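Local coordinates for aminopentol aminotransferase (Sphingopyxis macrogoltabida, PDB 6HBS), which catalyses the pyridoxal-phosphate-dependent deamination of aminopentol, the hydrolysed form of fumonisin B1, to its 2-keto product, with pyruvate as preferred amino-group acceptor, at residues Pro64-Gly68 against Leu380-His384; Phe193-Phe197 against Cys242-His246; Arg233-Arg237 against His376-Leu380. All blocks are in the same frame, centred on the assembly; numbering follows the deposited sequence.

Interaction 1: residues Pro64-Gly68 against Leu380-His384; sequences PNLLG and LSAAH
Leu66 O takes the backbone N-H of Ala382 in a nearly straight hydrogen bond (2.9 Å, 166° at the hydrogen), the one bond that ties the two loops directly. The CA of Ser381 adds a C-H...O contact to the same oxygen, at 3.4 Å. Beside this bond the packing is apolar: CD2 of Leu67 meets the methyl of Ala382 (4.0 Å), and the methyl of Ala383 rests on Gly68 CA at 3.6 Å. A side chain on Gly68 would run into that methyl and, at this backbone conformation, into the preceding carbonyl as well. Ser381 shapes the second loop. Its OG, set between backbone N and carbonyl carbon (chi1 86°), accepts from Ala383 N at 3.0 Å in an ST turn and shares a 2.8 Å hydrogen bond with His384 ND1, within a type I turn from Ser381 to His384. Further out, Asn262 bonds Leu67 N through OD1 and Gly68 O through ND2, while Asn65 ND2 reaches Gly44 O. The side chains of Leu66 and Leu67 pack against helices 292-307 and 310-332, and the two loops themselves lead into helices 72-82 and 386-405 respectively.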
loop_
_atom_site.group_PDB
_atom_site.type_symbol
_atom_site.label_atom_id
_atom_site.label_comp_id
_atom_site.label_asym_id
_atom_site.label_seq_id
_atom_site.Cartn_x
_atom_site.Cartn_y
_atom_site.Cartn_z
ATOM N N PRO A 64 9.392 4.182 -10.622
ATOM C CA PRO A 64 9.046 2.817 -11.020
ATOM C C PRO A 64 9.444 2.342 -12.428
ATOM O O PRO A 64 9.678 1.166 -12.594
ATOM C CB PRO A 64 7.521 2.810 -10.892
ATOM C CG PRO A 64 7.269 3.755 -9.715
ATOM C CD PRO A 64 8.290 4.858 -9.919
ATOM N N ASN A 65 9.521 3.240 -13.406
ATOM C CA ASN A 65 9.846 2.819 -14.766
ATOM C C ASN A 65 11.371 2.667 -14.901
ATOM O O ASN A 65 12.055 3.592 -15.341
ATOM C CB ASN A 65 9.274 3.760 -15.824
ATOM C CG ASN A 65 9.598 3.269 -17.225
ATOM O OD1 ASN A 65 9.657 2.047 -17.443
ATOM N ND2 ASN A 65 9.790 4.201 -18.151
ATOM N N LEU A 66 11.872 1.472 -14.580
ATOM C CA LEU A 66 13.309 1.164 -14.653
ATOM C C LEU A 66 13.667 0.695 -16.065
ATOM O O LEU A 66 14.740 1.018 -16.555
ATOM C CB LEU A 66 13.661 0.076 -13.638
ATOM C CG LEU A 66 15.142 -0.319 -13.541
ATOM C CD1 LEU A 66 15.998 0.809 -12.946
ATOM C CD2 LEU A 66 15.310 -1.565 -12.709
ATOM N N LEU A 67 12.797 -0.110 -16.688
ATOM C CA LEU A 67 13.199 -0.880 -17.887
ATOM C C LEU A 67 12.374 -0.494 -19.113
ATOM O O LEU A 67 12.581 -1.063 -20.207
ATOM C CB LEU A 67 13.040 -2.370 -17.570
ATOM C CG LEU A 67 13.963 -2.894 -16.476
ATOM C CD1 LEU A 67 13.706 -4.365 -16.180
ATOM C CD2 LEU A 67 15.424 -2.681 -16.852
ATOM N N GLY A 68 11.455 0.466 -18.952
ATOM C CA GLY A 68 10.543 0.860 -20.011
ATOM C C GLY A 68 9.103 0.487 -19.745
ATOM O O GLY A 68 8.785 -0.626 -19.262
ATOM N N LEU A 380 16.701 8.052 -15.074
ATOM C CA LEU A 380 16.880 7.398 -16.367
ATOM C C LEU A 380 16.338 5.969 -16.289
ATOM O O LEU A 380 16.467 5.292 -15.274
ATOM C CB LEU A 380 18.359 7.391 -16.770
ATOM C CG LEU A 380 18.822 8.578 -17.611
ATOM C CD1 LEU A 380 18.193 8.575 -18.986
ATOM C CD2 LEU A 380 18.566 9.898 -16.901
ATOM N N SER A 381 15.784 5.516 -17.424
ATOM C CA SER A 381 15.368 4.138 -17.663
ATOM C C SER A 381 16.316 3.490 -18.683
ATOM O O SER A 381 16.919 4.187 -19.537
ATOM C CB SER A 381 13.929 4.092 -18.156
ATOM O OG SER A 381 13.839 4.257 -19.578
ATOM N N ALA A 382 16.389 2.158 -18.659
ATOM C CA ALA A 382 17.100 1.401 -19.698
ATOM C C ALA A 382 16.398 1.511 -21.062
ATOM O O ALA A 382 16.999 1.074 -22.061
ATOM C CB ALA A 382 17.252 -0.053 -19.299
ATOM N N ALA A 383 15.180 2.079 -21.143
ATOM C CA ALA A 383 14.495 2.254 -22.412
ATOM C C ALA A 383 14.810 3.600 -23.068
ATOM O O ALA A 383 14.417 3.793 -24.204
ATOM C CB ALA A 383 13.008 2.117 -22.242
ATOM N N HIS A 384 15.486 4.526 -22.365
ATOM C CA HIS A 384 15.975 5.756 -22.988
ATOM C C HIS A 384 17.081 5.398 -24.004
ATOM O O HIS A 384 18.052 4.809 -23.641
ATOM C CB HIS A 384 16.493 6.762 -21.960
ATOM C CG HIS A 384 15.437 7.462 -21.163
ATOM N ND1 HIS A 384 14.755 6.845 -20.124
ATOM C CD2 HIS A 384 14.910 8.689 -21.266
ATOM C CE1 HIS A 384 13.901 7.691 -19.595
ATOM N NE2 HIS A 384 13.976 8.842 -20.270
#

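Interaction 2: residues Phe193-Phe197 against Cys242-His246; sequences FATPF and CSWTH
Pro196, two residues past the end of strand 189-194, faces Ser243 in a type I turn running from Cys242 to Thr245, their CA atoms 5.9 Å apart. The side chain that spans the contact is Trp244. Its indole NE1 donates to Pro196 O at 2.9 Å with 152° at the hydrogen; the oxygen lies at the ring edge, close to the indole plane, whereas the N-H meets the carbonyl well to one side, at a C=O...N angle of 108°. CD1 of the same ring lies 3.7 Å from Pro196 CB, and at the far end of the indole CH2 meets the methyl of Ala194 at 3.9 Å. Pro196 is also pressed on by Ser243, CB to CB at 3.5 Å, tighter than usual for two carbons. With OG beside its own backbone N (chi1 -60°), Ser243 passes along the proline ring and hydrogen-bonds Asp231. Replacing Trp244 by an alanine would probably leave Pro196 O without this donor and open a gap beside Ala194. The CB of Thr195 points away from 242-246; its OG1 bonds Phe197 O, and its side chain comes within about 4 Å of the pyridoxal phosphate. The contact is mainly apolar, with a single hydrogen bond across it: the buried indole N-H and the carbonyl of Pro196 satisfy each other one residue along the chain from Thr195, which borders the cofactor.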
loop_
_atom_site.group_PDB
_atom_site.type_symbol
_atom_site.label_atom_id
_atom_site.label_comp_id
_atom_site.label_asym_id
_atom_site.label_seq_id
_atom_site.Cartn_x
_atom_site.Cartn_y
_atom_site.Cartn_z
ATOM N N PHE A 193 18.243 5.507 10.187
ATOM C CA PHE A 193 17.788 5.484 8.806
ATOM C C PHE A 193 18.684 6.426 8.004
ATOM O O PHE A 193 18.907 7.592 8.430
ATOM C CB PHE A 193 16.345 5.973 8.671
ATOM C CG PHE A 193 15.283 4.965 9.027
ATOM C CD1 PHE A 193 15.149 4.489 10.316
ATOM C CD2 PHE A 193 14.402 4.497 8.053
ATOM C CE1 PHE A 193 14.156 3.571 10.637
ATOM C CE2 PHE A 193 13.416 3.582 8.375
ATOM C CZ PHE A 193 13.293 3.114 9.661
ATOM N N ALA A 194 19.159 5.928 6.855
ATOM C CA ALA A 194 19.894 6.717 5.867
ATOM C C ALA A 194 19.410 6.353 4.453
ATOM O O ALA A 194 19.356 5.194 4.121
ATOM C CB ALA A 194 21.359 6.433 6.024
ATOM N N THR A 195 19.110 7.362 3.628
ATOM C CA THR A 195 19.060 7.211 2.180
ATOM C C THR A 195 20.499 7.094 1.682
ATOM O O THR A 195 21.436 7.564 2.325
ATOM C CB THR A 195 18.305 8.358 1.502
ATOM O OG1 THR A 195 18.949 9.621 1.690
ATOM C CG2 THR A 195 16.879 8.432 1.981
ATOM N N PRO A 196 20.743 6.401 0.565
ATOM C CA PRO A 196 22.110 6.101 0.157
ATOM C C PRO A 196 22.843 7.295 -0.467
ATOM O O PRO A 196 24.057 7.263 -0.530
ATOM C CB PRO A 196 21.981 4.950 -0.843
ATOM C CG PRO A 196 20.562 5.054 -1.360
ATOM C CD PRO A 196 19.738 5.741 -0.297
ATOM N N PHE A 197 22.104 8.319 -0.887
ATOM C CA PHE A 197 22.666 9.658 -1.118
ATOM C C PHE A 197 21.593 10.682 -0.738
ATOM O O PHE A 197 20.445 10.299 -0.403
ATOM C CB PHE A 197 23.216 9.791 -2.546
ATOM C CG PHE A 197 22.256 9.606 -3.690
ATOM C CD1 PHE A 197 21.997 8.344 -4.213
ATOM C CD2 PHE A 197 21.671 10.714 -4.293
ATOM C CE1 PHE A 197 21.139 8.198 -5.298
ATOM C CE2 PHE A 197 20.808 10.565 -5.375
ATOM C CZ PHE A 197 20.529 9.307 -5.865
ATOM N N CYS A 242 22.285 -3.361 -2.649
ATOM C CA CYS A 242 22.074 -2.189 -1.857
ATOM C C CYS A 242 23.030 -1.096 -2.359
ATOM O O CYS A 242 24.186 -1.385 -2.667
ATOM C CB CYS A 242 22.329 -2.496 -0.393
ATOM S SG CYS A 242 22.094 -1.078 0.717
ATOM N N SER A 243 22.534 0.138 -2.434
ATOM C CA SER A 243 23.249 1.234 -3.033
ATOM C C SER A 243 24.518 1.612 -2.243
ATOM O O SER A 243 25.257 2.430 -2.741
ATOM C CB SER A 243 22.349 2.417 -3.158
ATOM O OG SER A 243 21.219 2.121 -3.975
ATOM N N TRP A 244 24.712 1.112 -1.009
ATOM C CA TRP A 244 25.971 1.328 -0.264
ATOM C C TRP A 244 27.013 0.232 -0.508
ATOM O O TRP A 244 28.051 0.230 0.160
ATOM C CB TRP A 244 25.709 1.533 1.237
ATOM C CG TRP A 244 25.414 2.971 1.545
ATOM C CD1 TRP A 244 25.246 3.995 0.649
ATOM C CD2 TRP A 244 25.304 3.562 2.847
ATOM N NE1 TRP A 244 25.028 5.177 1.309
ATOM C CE2 TRP A 244 25.045 4.941 2.657
ATOM C CE3 TRP A 244 25.390 3.057 4.144
ATOM C CZ2 TRP A 244 24.870 5.819 3.722
ATOM C CZ3 TRP A 244 25.207 3.931 5.194
ATOM C CH2 TRP A 244 24.936 5.283 4.981
ATOM N N THR A 245 26.766 -0.677 -1.456
ATOM C CA THR A 245 27.706 -1.759 -1.736
ATOM C C THR A 245 29.093 -1.216 -2.096
ATOM O O THR A 245 30.071 -1.715 -1.574
ATOM C CB THR A 245 27.271 -2.641 -2.912
ATOM O OG1 THR A 245 25.935 -3.097 -2.672
ATOM C CG2 THR A 245 28.185 -3.835 -3.062
ATOM N N HIS A 246 29.157 -0.206 -2.971
ATOM C CA HIS A 246 30.428 0.388 -3.451
ATOM C C HIS A 246 31.183 1.170 -2.352
ATOM O O HIS A 246 32.337 1.498 -2.549
ATOM C CB HIS A 246 30.188 1.240 -4.711
ATOM C CG HIS A 246 29.913 0.449 -5.961
ATOM N ND1 HIS A 246 28.779 0.657 -6.755
ATOM C CD2 HIS A 246 30.622 -0.526 -6.582
ATOM C CE1 HIS A 246 28.808 -0.157 -7.791
ATOM N NE2 HIS A 246 29.928 -0.892 -7.709
#

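Interaction 3: residues Arg233-Arg237 against His376-Leu380; sequences RAGFR and HNMFL. With PLP (pyridoxal-5'-phosphate), chain C.
Two arginines of the 233-237 loop supply the hydrogen bonds to 376-380. Arg233 NH1 donates to Asn377 OD1 at 3.0 Å, nearly along the C=O axis and exactly in the guanidinium plane, with the amide nearly coplanar with it. Arg237 NE gives a virtually linear bond to Leu380 O (2.8 Å, 179°); its chain is extended from CG to NE, and its NH1 continues to Gly63 O. Arg233 also serves the cofactor: a bend at chi3 (-64°) turns NE to the phenolic O3 of pyridoxal phosphate, 2.8 Å away, and NH2 adds a weak bond to the same oxygen. A cationic neighbour of this kind would probably stabilise negative charge on O3. The site is that of a class-III aminotransferase, a family of fold type I PLP enzymes, in which the 233-237 loop follows strand 226-230 of the seven-stranded sheet and the cofactor is also held by Gly118 and Ser119, and by Ser287 of the second subunit. Flat groups pack round the two arginines: Phe379 lies between them, its CZ touching Arg233 CG at 3.7 Å near the ring plane, while its CD2 lies 3.5 Å above one face of the Arg237 guanidinium. His376 NE2 sits over a face of the Arg233 guanidinium, 3.7 Å from NH1, with the planes 15° apart. Bonds inside 376-380 position these partners: His376 ND1 donates to a lone pair of Asn377 O, in the carbonyl plane, at 2.7 Å, and Asn377 ND2 donates to Met378 O.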
loop_
_atom_site.group_PDB
_atom_site.type_symbol
_atom_site.label_atom_id
_atom_site.label_comp_id
_atom_site.label_asym_id
_atom_site.label_seq_id
_atom_site.Cartn_x
_atom_site.Cartn_y
_atom_site.Cartn_z
ATOM N N ARG A 233 14.067 4.717 -3.336
ATOM C CA ARG A 233 14.233 5.598 -4.451
ATOM C C ARG A 233 15.409 5.187 -5.353
ATOM O O ARG A 233 15.273 5.186 -6.608
ATOM C CB ARG A 233 14.401 7.055 -4.027
ATOM C CG ARG A 233 13.998 8.001 -5.151
ATOM C CD ARG A 233 14.138 9.472 -4.829
ATOM N NE ARG A 233 13.241 9.878 -3.760
ATOM C CZ ARG A 233 13.077 11.125 -3.327
ATOM N NH1 ARG A 233 13.520 12.146 -4.050
ATOM N NH2 ARG A 233 12.427 11.348 -2.191
ATOM N N ALA A 234 16.569 4.904 -4.753
ATOM C CA ALA A 234 17.820 4.689 -5.532
ATOM C C ALA A 234 18.052 3.212 -5.896
ATOM O O ALA A 234 18.908 2.916 -6.722
ATOM C CB ALA A 234 18.988 5.231 -4.738
ATOM N N GLY A 235 17.318 2.286 -5.257
ATOM C CA GLY A 235 17.576 0.888 -5.431
ATOM C C GLY A 235 17.529 0.504 -6.916
ATOM O O GLY A 235 16.641 0.928 -7.651
ATOM N N PHE A 236 18.581 -0.195 -7.347
ATOM C CA PHE A 236 18.789 -0.754 -8.671
ATOM C C PHE A 236 19.117 0.299 -9.731
ATOM O O PHE A 236 19.303 -0.072 -10.898
ATOM C CB PHE A 236 17.604 -1.611 -9.125
ATOM C CG PHE A 236 17.432 -2.799 -8.233
ATOM C CD1 PHE A 236 18.475 -3.677 -8.048
ATOM C CD2 PHE A 236 16.224 -3.052 -7.600
ATOM C CE1 PHE A 236 18.318 -4.785 -7.241
ATOM C CE2 PHE A 236 16.074 -4.178 -6.808
ATOM C CZ PHE A 236 17.112 -5.033 -6.629
ATOM N N ARG A 237 19.258 1.568 -9.351
ATOM C CA ARG A 237 19.843 2.548 -10.268
ATOM C C ARG A 237 21.275 2.933 -9.812
ATOM O O ARG A 237 21.993 3.612 -10.538
ATOM C CB ARG A 237 18.922 3.759 -10.437
ATOM C CG ARG A 237 17.796 3.580 -11.444
ATOM C CD ARG A 237 17.077 4.895 -11.647
ATOM N NE ARG A 237 15.971 4.787 -12.563
ATOM C CZ ARG A 237 14.729 4.453 -12.207
ATOM N NH1 ARG A 237 14.492 4.091 -10.951
ATOM N NH2 ARG A 237 13.746 4.486 -13.104
ATOM N N HIS A 376 12.441 18.328 -8.287
ATOM C CA HIS A 376 12.540 16.936 -7.859
ATOM C C HIS A 376 13.547 16.235 -8.750
ATOM O O HIS A 376 13.580 16.475 -9.970
ATOM C CB HIS A 376 11.171 16.240 -7.937
ATOM C CG HIS A 376 11.085 14.878 -7.315
ATOM N ND1 HIS A 376 11.727 13.768 -7.850
ATOM C CD2 HIS A 376 10.378 14.434 -6.240
ATOM C CE1 HIS A 376 11.454 12.702 -7.113
ATOM N NE2 HIS A 376 10.610 13.088 -6.105
ATOM N N ASN A 377 14.325 15.319 -8.176
ATOM C CA ASN A 377 15.286 14.611 -8.984
ATOM C C ASN A 377 14.561 13.802 -10.059
ATOM O O ASN A 377 13.405 13.387 -9.884
ATOM C CB ASN A 377 16.226 13.687 -8.208
ATOM C CG ASN A 377 15.541 12.447 -7.680
ATOM O OD1 ASN A 377 14.959 12.484 -6.603
ATOM N ND2 ASN A 377 15.585 11.351 -8.438
ATOM N N MET A 378 15.281 13.613 -11.177
ATOM C CA MET A 378 14.825 12.836 -12.308
ATOM C C MET A 378 15.445 11.449 -12.269
ATOM O O MET A 378 16.176 11.100 -11.342
ATOM C CB MET A 378 15.145 13.608 -13.592
ATOM C CG MET A 378 14.193 14.755 -13.731
ATOM S SD MET A 378 14.736 16.031 -14.874
ATOM C CE MET A 378 15.865 16.936 -13.821
ATOM N N PHE A 379 15.084 10.639 -13.261
ATOM C CA PHE A 379 15.485 9.268 -13.363
ATOM C C PHE A 379 15.705 8.900 -14.835
ATOM O O PHE A 379 14.962 9.349 -15.708
ATOM C CB PHE A 379 14.391 8.335 -12.836
ATOM C CG PHE A 379 13.992 8.510 -11.390
ATOM C CD1 PHE A 379 13.120 9.512 -11.000
ATOM C CD2 PHE A 379 14.533 7.688 -10.414
ATOM C CE1 PHE A 379 12.744 9.631 -9.669
ATOM C CE2 PHE A 379 14.171 7.824 -9.080
ATOM C CZ PHE A 379 13.253 8.770 -8.719
ATOM N N LEU A 380 16.701 8.052 -15.074
ATOM C CA LEU A 380 16.880 7.398 -16.367
ATOM C C LEU A 380 16.338 5.969 -16.289
ATOM O O LEU A 380 16.467 5.292 -15.274
ATOM C CB LEU A 380 18.359 7.391 -16.770
ATOM C CG LEU A 380 18.822 8.578 -17.611
ATOM C CD1 LEU A 380 18.193 8.575 -18.986
ATOM C CD2 LEU A 380 18.566 9.898 -16.901
HETATM N N1 PLP C . 11.540 6.263 0.945
HETATM C C2 PLP C . 12.089 6.950 -0.081
HETATM C C2A PLP C . 13.564 7.268 -0.116
HETATM C C3 PLP C . 11.247 7.330 -1.212
HETATM O O3 PLP C . 11.765 8.005 -2.260
HETATM C C4 PLP C . 9.814 6.959 -1.201
HETATM C C4A PLP C . 8.991 7.346 -2.378
HETATM C C5 PLP C . 9.321 6.257 0.022
HETATM C C6 PLP C . 10.233 5.927 1.017
HETATM C C5A PLP C . 7.865 5.829 0.192
HETATM O O4P PLP C . 7.432 4.965 -0.889
HETATM P P PLP C . 5.862 5.068 -1.232
HETATM O O1P PLP C . 5.594 6.380 -1.816
HETATM O O2P PLP C . 5.174 4.936 0.097
HETATM O O3P PLP C . 5.711 3.910 -2.195
#

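Overall arrangement
Interactions 1 and 3 are neighbours, their centres 10 Å apart: both end on the loop between strand 370-371 and helix 386-405, share Leu380, and touch where Leu66 packs on Arg237. The centre of interaction 2 lies 13 Å from that of interaction 3 and 21 Å from that of interaction 1. It touches interaction 3 through Pro196 and Phe197 against Ala234. Along the chain the segments of interactions 2 and 3 alternate, and interaction 2 falls within the span of interaction 1. Interaction 2 joins the end of strand 189-194 to the loop after strand 226-230 of the seven-stranded sheet, and interaction 3 ties that same loop, beside the cofactor, to the loop before helix 386-405, where interaction 1 adds the loop before helix 72-82.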